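PDB 2ZXR: single-stranded-DNA-specific exonuclease RecJ from Thermus thermophilus, which degrades single-stranded DNA exonucleolytically in the 5' to 3' direction, using divalent metal ions, and shows no detectable activity on single-stranded RNA. Local coordinates for residues Pro270-Ala275 with Glu282-Leu287; Val428-Leu433 with Glu504-Leu509; His479-Leu484 with Arg488-Lys493. All blocks are in the same frame, centred on the assembly; numbering follows the deposited sequence.

How the interactions relate
Interaction 1 comes first along the chain. It joins helices 261-277 and 281-289, and the side chain of I272 is about 12 Å from the bound magnesium ion. Interactions 2 and 3 lie further along, in the mixed sheet to which the RecJ OB domain contributes strands. Interaction 2 joins strands 426-433 and 503-514. The hairpin of strands 479-484 and 487-492, interaction 3, falls between them in sequence. Their centres are about 37 and 38 Å from that of interaction 1. Interactions 2 and 3 have centres about 14 Å apart and do meet: V505 CG2 is 3.9 Å from L484 CD1. The contacts thus sample two separate parts of the enzyme.

Interaction 1 of 3, residues Pro270-Ala275 with Glu282-Leu287; sequences PRINAA and EKALRL
I272 has its CG2 anti to the backbone N and its CG1 anti to the carbonyl carbon (chi1 -67°). This torsion sets the CG2 methyl toward A284, while the CG1 branch leads away from A284, with CD1 extended (chi2 175°). I272 CG2 meets A284 CB at 4.1 Å. A275, one turn further along the same helix, points its methyl toward the partner segment. A275 CB lies 3.9 Å from A284 CB. The A284 methyl therefore has I272 and A275 together as its partners, and it projects toward the stretch of helix between them.

The contact is small and wholly apolar. It buries 133 Å² in all, and no hydrogen bond crosses it. Two of its three side chains are single methyl groups, which lets the helix backbones come close. The nearest pair of CA atoms, I272 CA and A284 CA, is 5.7 Å apart. All three touching residues are buried. K283 starts toward the partner helix but its amine turns away, forming salt bridges with E280 and E302.

The two helices, 261-277 and 281-289, follow each other directly in the chain, joined by a short turn. The first is kinked at P270, whose N makes no bond to the preceding turn. I272 and A284 both also pack on L86 of helix 83-98, and N273 OD1 accepts a hydrogen bond from A83 N. D84, a ligand of the bound magnesium ion, lies in the first turn of that helix. D82, a ligand of the first manganese site, just precedes it. The I272 side chain is about 7 Å from that of D82. Helix 246-254 adds L251 against I272 and L287, and helix 293-321 covers A275 with L306 and L287 with V300.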
# COMPACT_ATOMS: atom_id res chain seq x y z
N PRO A 270 -0.64 -6.02 -16.55
CA PRO A 270 -0.43 -5.01 -17.59
C PRO A 270 -0.43 -5.59 -19.00
O PRO A 270 -0.88 -4.93 -19.94
CB PRO A 270 0.91 -4.38 -17.22
CG PRO A 270 0.88 -4.47 -15.71
CD PRO A 270 0.37 -5.88 -15.48
N ARG A 271 0.08 -6.81 -19.17
CA ARG A 271 0.10 -7.43 -20.51
C ARG A 271 -1.34 -7.69 -20.99
O ARG A 271 -1.69 -7.46 -22.15
CB ARG A 271 0.83 -8.76 -20.51
CG ARG A 271 2.23 -8.72 -21.04
CD ARG A 271 3.20 -8.27 -19.99
NE ARG A 271 4.58 -8.48 -20.42
CZ ARG A 271 5.63 -8.09 -19.71
NH1 ARG A 271 5.45 -7.49 -18.55
NH2 ARG A 271 6.85 -8.25 -20.18
N ILE A 272 -2.15 -8.19 -20.07
CA ILE A 272 -3.54 -8.47 -20.36
C ILE A 272 -4.28 -7.16 -20.62
O ILE A 272 -5.06 -7.06 -21.58
CB ILE A 272 -4.21 -9.21 -19.15
CG1 ILE A 272 -3.59 -10.60 -18.99
CG2 ILE A 272 -5.71 -9.28 -19.36
CD1 ILE A 272 -4.08 -11.36 -17.77
N ASN A 273 -4.03 -6.14 -19.78
CA ASN A 273 -4.74 -4.88 -19.95
C ASN A 273 -4.38 -4.17 -21.24
O ASN A 273 -5.23 -3.51 -21.83
CB ASN A 273 -4.50 -3.91 -18.77
CG ASN A 273 -5.19 -4.36 -17.49
OD1 ASN A 273 -6.23 -5.01 -17.53
ND2 ASN A 273 -4.62 -3.99 -16.36
N ALA A 274 -3.14 -4.30 -21.68
CA ALA A 274 -2.69 -3.65 -22.90
C ALA A 274 -3.46 -4.15 -24.11
O ALA A 274 -3.74 -3.38 -25.02
CB ALA A 274 -1.19 -3.89 -23.13
N ALA A 275 -3.79 -5.44 -24.12
CA ALA A 275 -4.52 -6.04 -25.23
C ALA A 275 -5.87 -5.36 -25.34
O ALA A 275 -6.31 -4.96 -26.42
CB ALA A 275 -4.72 -7.55 -25.01
N GLU A 282 -9.89 -9.85 -27.37
CA GLU A 282 -10.12 -11.25 -27.75
C GLU A 282 -8.82 -12.02 -27.57
O GLU A 282 -8.83 -13.16 -27.15
CB GLU A 282 -10.53 -11.41 -29.22
CG GLU A 282 -11.20 -10.22 -29.84
CD GLU A 282 -10.23 -9.08 -30.18
OE1 GLU A 282 -10.59 -7.91 -29.91
OE2 GLU A 282 -9.12 -9.35 -30.73
N LYS A 283 -7.71 -11.41 -27.95
CA LYS A 283 -6.41 -12.05 -27.83
C LYS A 283 -6.14 -12.48 -26.40
O LYS A 283 -5.70 -13.62 -26.14
CB LYS A 283 -5.31 -11.09 -28.26
CG LYS A 283 -4.70 -11.34 -29.63
CD LYS A 283 -5.72 -11.35 -30.71
CE LYS A 283 -5.05 -11.49 -32.08
NZ LYS A 283 -4.04 -10.42 -32.31
N ALA A 284 -6.38 -11.57 -25.46
CA ALA A 284 -6.14 -11.89 -24.05
C ALA A 284 -7.13 -12.95 -23.59
O ALA A 284 -6.74 -13.94 -22.96
CB ALA A 284 -6.25 -10.62 -23.17
N LEU A 285 -8.41 -12.75 -23.90
CA LEU A 285 -9.41 -13.71 -23.49
C LEU A 285 -9.04 -15.10 -24.02
O LEU A 285 -9.05 -16.07 -23.27
CB LEU A 285 -10.81 -13.32 -23.97
CG LEU A 285 -11.93 -14.30 -23.57
CD1 LEU A 285 -11.99 -14.46 -22.05
CD2 LEU A 285 -13.28 -13.79 -24.09
N ARG A 286 -8.70 -15.18 -25.30
CA ARG A 286 -8.35 -16.49 -25.87
C ARG A 286 -7.15 -17.12 -25.14
O ARG A 286 -7.10 -18.33 -24.94
CB ARG A 286 -8.06 -16.34 -27.38
CG ARG A 286 -7.72 -17.63 -28.14
CD ARG A 286 -8.84 -18.69 -28.05
NE ARG A 286 -8.37 -19.97 -28.59
CZ ARG A 286 -8.95 -21.17 -28.40
NH1 ARG A 286 -10.06 -21.30 -27.68
NH2 ARG A 286 -8.37 -22.25 -28.91
N LEU A 287 -6.19 -16.29 -24.73
CA LEU A 287 -5.04 -16.84 -24.05
C LEU A 287 -5.50 -17.57 -22.79
O LEU A 287 -4.95 -18.61 -22.43
CB LEU A 287 -4.04 -15.73 -23.68
CG LEU A 287 -2.86 -16.17 -22.79
CD1 LEU A 287 -1.89 -17.07 -23.57
CD2 LEU A 287 -2.13 -14.95 -22.24

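Interaction 2 of 3, residues Val428-Leu433 with Glu504-Leu509; sequences VALLDL and EVAGLL
In the mixed sheet to which the RecJ OB domain contributes strands, V428 and L430 of strand 426-433 reach over to A506 of strand 503-514. The contact rests on three methyl groups. V428 CG1 is 3.8 Å from A506 CB. L430 CD1 is closer, 3.6 Å from A506 CB and 3.9 Å from A506 CA. The CG1 branch of V428 stands anti to the backbone N (chi1 178°), and its bond from the main chain already points at A506. L430 leaves the chain in another direction, and its end bends back to bring CD1 in.

The two strands are not neighbours in the sheet. Strand 462-466 lies between them in the order, and the backbones share no hydrogen bond here. The nearest CA atoms, L430 CA and A506 CA, are 6.8 Å apart. So close an approach of strands separated by another is consistent with a strongly curved sheet, as in OB folds.

W7 of strand 5-9 touches both V428 and L430, and L463 of strand 462-466 also packs on L430. On its other edge, strand 426-433 makes backbone hydrogen bonds from V428 and L430 to R8. Further along, D432 forms a salt bridge with R633 of helix 624-639.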
# COMPACT_ATOMS: atom_id res chain seq x y z
N VAL A 428 3.75 9.75 4.15
CA VAL A 428 4.62 8.57 4.14
C VAL A 428 4.45 8.04 5.56
O VAL A 428 4.77 8.73 6.53
CB VAL A 428 6.11 8.91 3.93
CG1 VAL A 428 6.93 7.64 3.99
CG2 VAL A 428 6.31 9.60 2.58
N ALA A 429 3.89 6.85 5.68
CA ALA A 429 3.64 6.23 6.97
C ALA A 429 4.83 5.37 7.40
O ALA A 429 5.23 4.44 6.71
CB ALA A 429 2.35 5.39 6.91
N LEU A 430 5.41 5.70 8.54
CA LEU A 430 6.57 4.97 9.04
C LEU A 430 6.14 4.06 10.16
O LEU A 430 5.48 4.50 11.10
CB LEU A 430 7.64 5.94 9.53
CG LEU A 430 8.56 6.68 8.56
CD1 LEU A 430 8.84 5.81 7.34
CD2 LEU A 430 7.94 7.97 8.15
N LEU A 431 6.52 2.79 10.06
CA LEU A 431 6.18 1.78 11.05
C LEU A 431 6.95 2.01 12.33
O LEU A 431 6.38 2.02 13.42
CB LEU A 431 6.51 0.38 10.52
CG LEU A 431 5.75 -0.88 10.93
CD1 LEU A 431 6.77 -1.99 11.22
CD2 LEU A 431 4.85 -0.65 12.09
N ASP A 432 8.25 2.21 12.21
CA ASP A 432 9.08 2.38 13.40
C ASP A 432 10.50 2.68 12.97
O ASP A 432 10.81 2.69 11.78
CB ASP A 432 9.05 1.06 14.17
CG ASP A 432 9.84 1.11 15.47
OD1 ASP A 432 10.25 0.03 15.94
OD2 ASP A 432 10.04 2.22 16.02
N LEU A 433 11.36 2.93 13.95
CA LEU A 433 12.78 3.18 13.74
C LEU A 433 13.35 1.81 13.36
O LEU A 433 12.97 0.82 13.95
CB LEU A 433 13.43 3.64 15.05
CG LEU A 433 13.67 5.11 15.45
CD1 LEU A 433 13.42 6.00 14.27
CD2 LEU A 433 12.81 5.50 16.65
N GLU A 504 17.28 11.69 6.78
CA GLU A 504 16.21 10.88 7.32
C GLU A 504 15.82 10.01 6.13
O GLU A 504 15.80 10.50 5.01
CB GLU A 504 15.02 11.75 7.72
CG GLU A 504 14.91 11.93 9.20
CD GLU A 504 13.76 12.79 9.59
OE1 GLU A 504 13.40 12.70 10.77
OE2 GLU A 504 13.23 13.56 8.74
N VAL A 505 15.54 8.74 6.37
CA VAL A 505 15.19 7.83 5.29
C VAL A 505 13.98 6.98 5.64
O VAL A 505 13.91 6.44 6.74
CB VAL A 505 16.31 6.82 5.00
CG1 VAL A 505 15.82 5.79 3.94
CG2 VAL A 505 17.56 7.54 4.51
N ALA A 506 13.04 6.87 4.69
CA ALA A 506 11.86 6.04 4.84
C ALA A 506 12.22 4.87 3.94
O ALA A 506 12.32 5.04 2.72
CB ALA A 506 10.65 6.73 4.33
N GLY A 507 12.43 3.68 4.50
CA GLY A 507 12.83 2.60 3.63
C GLY A 507 12.29 1.21 3.85
O GLY A 507 11.83 0.88 4.93
N LEU A 508 12.39 0.39 2.80
CA LEU A 508 11.93 -0.99 2.83
C LEU A 508 13.08 -1.90 3.26
O LEU A 508 14.18 -1.83 2.68
CB LEU A 508 11.46 -1.41 1.43
CG LEU A 508 10.29 -0.59 0.88
CD1 LEU A 508 10.24 -0.66 -0.69
CD2 LEU A 508 8.99 -1.14 1.51
N LEU A 509 12.83 -2.76 4.24
CA LEU A 509 13.85 -3.70 4.70
C LEU A 509 13.93 -4.75 3.59
O LEU A 509 12.94 -5.42 3.28
CB LEU A 509 13.41 -4.41 5.99
CG LEU A 509 14.50 -4.85 6.98
CD1 LEU A 509 14.05 -6.09 7.66
CD2 LEU A 509 15.88 -5.04 6.34

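Interaction 3 of 3, residues His479-Leu484 with Arg488-Lys493; sequences HLAFRL and RVLAWK
F482 and V489 form the tightly packed part of this antiparallel hairpin. They are a hydrogen-bonded pair: V489 N gives a nearly straight bond to F482 O, 2.9 Å long at 175°, and F482 N bonds back to V489 O. On the same face V489 CG1 sits over the F482 ring, 3.6 Å from F482 CE1 and offset toward the rim. The ring is set between its own backbone N and carbonyl carbon (chi1 61°), which turns it over V489. L480 and A491 make the next hydrogen-bonded pair. Outside the hairpin, V505 and L527 cover F482, and A524 covers V489 and A491.

The face of H479, A481, R483, R488, L490 and W492 lies nearer solvent; W492 is exposed, although A481 is buried. At its open end the H479 ring and the six-membered ring of W492 form an offset stack, with centroids 4.1 Å apart and planes at 11°. At the turn end R483 lays its guanidinium over the aliphatic part of R488, with R483 NH2 3.6 Å from R488 CB. Between these, A481 CB meets L490 CD2 at 3.8 Å.

No charge pairing joins the two arginines, and R483 NH2 and R488 NE remain 4.6 Å apart. R488 NE forms a salt bridge with E521, which probably eases the crowding of positive charge from R483 and from R472, whose NH1 is close to R488 NH1.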
# COMPACT_ATOMS: atom_id res chain seq x y z
N HIS A 479 21.14 7.40 -8.80
CA HIS A 479 21.45 6.15 -8.12
C HIS A 479 22.71 6.17 -7.27
O HIS A 479 23.77 6.52 -7.76
CB HIS A 479 21.54 5.03 -9.15
CG HIS A 479 21.11 3.70 -8.63
ND1 HIS A 479 21.22 2.54 -9.36
CD2 HIS A 479 20.54 3.35 -7.45
CE1 HIS A 479 20.74 1.53 -8.65
NE2 HIS A 479 20.32 2.00 -7.49
N LEU A 480 22.58 5.78 -6.00
CA LEU A 480 23.71 5.74 -5.07
C LEU A 480 23.48 4.80 -3.87
O LEU A 480 22.42 4.18 -3.73
CB LEU A 480 24.03 7.15 -4.54
CG LEU A 480 23.07 7.86 -3.57
CD1 LEU A 480 23.32 7.35 -2.16
CD2 LEU A 480 23.31 9.36 -3.59
N ALA A 481 24.49 4.73 -3.01
CA ALA A 481 24.42 3.88 -1.83
C ALA A 481 25.27 4.47 -0.72
O ALA A 481 26.32 5.06 -0.96
CB ALA A 481 24.91 2.49 -2.18
N PHE A 482 24.80 4.32 0.52
CA PHE A 482 25.52 4.83 1.68
C PHE A 482 25.10 4.05 2.92
O PHE A 482 24.27 3.14 2.83
CB PHE A 482 25.25 6.33 1.86
CG PHE A 482 23.81 6.66 2.09
CD1 PHE A 482 23.31 6.76 3.38
CD2 PHE A 482 22.95 6.85 1.01
CE1 PHE A 482 21.96 7.04 3.59
CE2 PHE A 482 21.61 7.13 1.21
CZ PHE A 482 21.11 7.22 2.51
N ARG A 483 25.66 4.41 4.07
CA ARG A 483 25.34 3.71 5.30
C ARG A 483 24.85 4.58 6.44
O ARG A 483 25.31 5.70 6.62
CB ARG A 483 26.55 2.92 5.80
CG ARG A 483 26.80 1.65 5.04
CD ARG A 483 27.49 0.63 5.92
NE ARG A 483 27.33 -0.72 5.40
CZ ARG A 483 27.75 -1.11 4.20
NH1 ARG A 483 28.36 -0.25 3.39
NH2 ARG A 483 27.55 -2.36 3.80
N LEU A 484 23.91 4.03 7.20
CA LEU A 484 23.38 4.73 8.37
C LEU A 484 23.42 3.73 9.51
O LEU A 484 22.70 2.72 9.49
CB LEU A 484 21.94 5.19 8.15
CG LEU A 484 21.67 6.36 7.20
CD1 LEU A 484 20.19 6.71 7.28
CD2 LEU A 484 22.52 7.56 7.57
N ARG A 488 23.29 -0.70 5.19
CA ARG A 488 23.47 -0.21 3.83
C ARG A 488 22.15 0.12 3.16
O ARG A 488 21.23 -0.70 3.13
CB ARG A 488 24.22 -1.22 2.95
CG ARG A 488 24.57 -0.63 1.57
CD ARG A 488 25.65 -1.40 0.81
NE ARG A 488 25.08 -2.36 -0.13
CZ ARG A 488 25.11 -2.23 -1.46
NH1 ARG A 488 25.69 -1.18 -2.03
NH2 ARG A 488 24.53 -3.16 -2.21
N VAL A 489 22.06 1.32 2.60
CA VAL A 489 20.85 1.77 1.94
C VAL A 489 21.10 2.20 0.49
O VAL A 489 22.12 2.79 0.19
CB VAL A 489 20.15 2.90 2.79
CG1 VAL A 489 21.15 3.57 3.66
CG2 VAL A 489 19.46 3.92 1.91
N LEU A 490 20.16 1.85 -0.39
CA LEU A 490 20.22 2.16 -1.82
C LEU A 490 19.15 3.19 -2.09
O LEU A 490 18.03 3.08 -1.58
CB LEU A 490 19.92 0.91 -2.64
CG LEU A 490 20.85 -0.26 -2.37
CD1 LEU A 490 20.20 -1.54 -2.89
CD2 LEU A 490 22.21 0.00 -3.02
N ALA A 491 19.48 4.16 -2.93
CA ALA A 491 18.54 5.23 -3.21
C ALA A 491 18.75 5.98 -4.52
O ALA A 491 19.82 5.96 -5.11
CB ALA A 491 18.58 6.24 -2.05
N TRP A 492 17.70 6.66 -4.96
CA TRP A 492 17.75 7.49 -6.15
C TRP A 492 17.63 8.92 -5.65
O TRP A 492 16.54 9.40 -5.35
CB TRP A 492 16.59 7.15 -7.08
CG TRP A 492 16.76 5.80 -7.68
CD1 TRP A 492 16.52 4.60 -7.08
CD2 TRP A 492 17.32 5.52 -8.96
NE1 TRP A 492 16.92 3.57 -7.91
CE2 TRP A 492 17.41 4.11 -9.07
CE3 TRP A 492 17.76 6.31 -10.03
CZ2 TRP A 492 17.93 3.48 -10.21
CZ3 TRP A 492 18.28 5.69 -11.16
CH2 TRP A 492 18.36 4.29 -11.24
N LYS A 493 18.77 9.59 -5.53
CA LYS A 493 18.79 10.95 -5.02
C LYS A 493 18.11 11.94 -5.94
O LYS A 493 18.53 12.15 -7.07
CB LYS A 493 20.23 11.40 -4.76
CG LYS A 493 20.33 12.79 -4.13
CD LYS A 493 19.63 12.84 -2.79
CE LYS A 493 19.76 14.20 -2.13
NZ LYS A 493 19.01 15.27 -2.85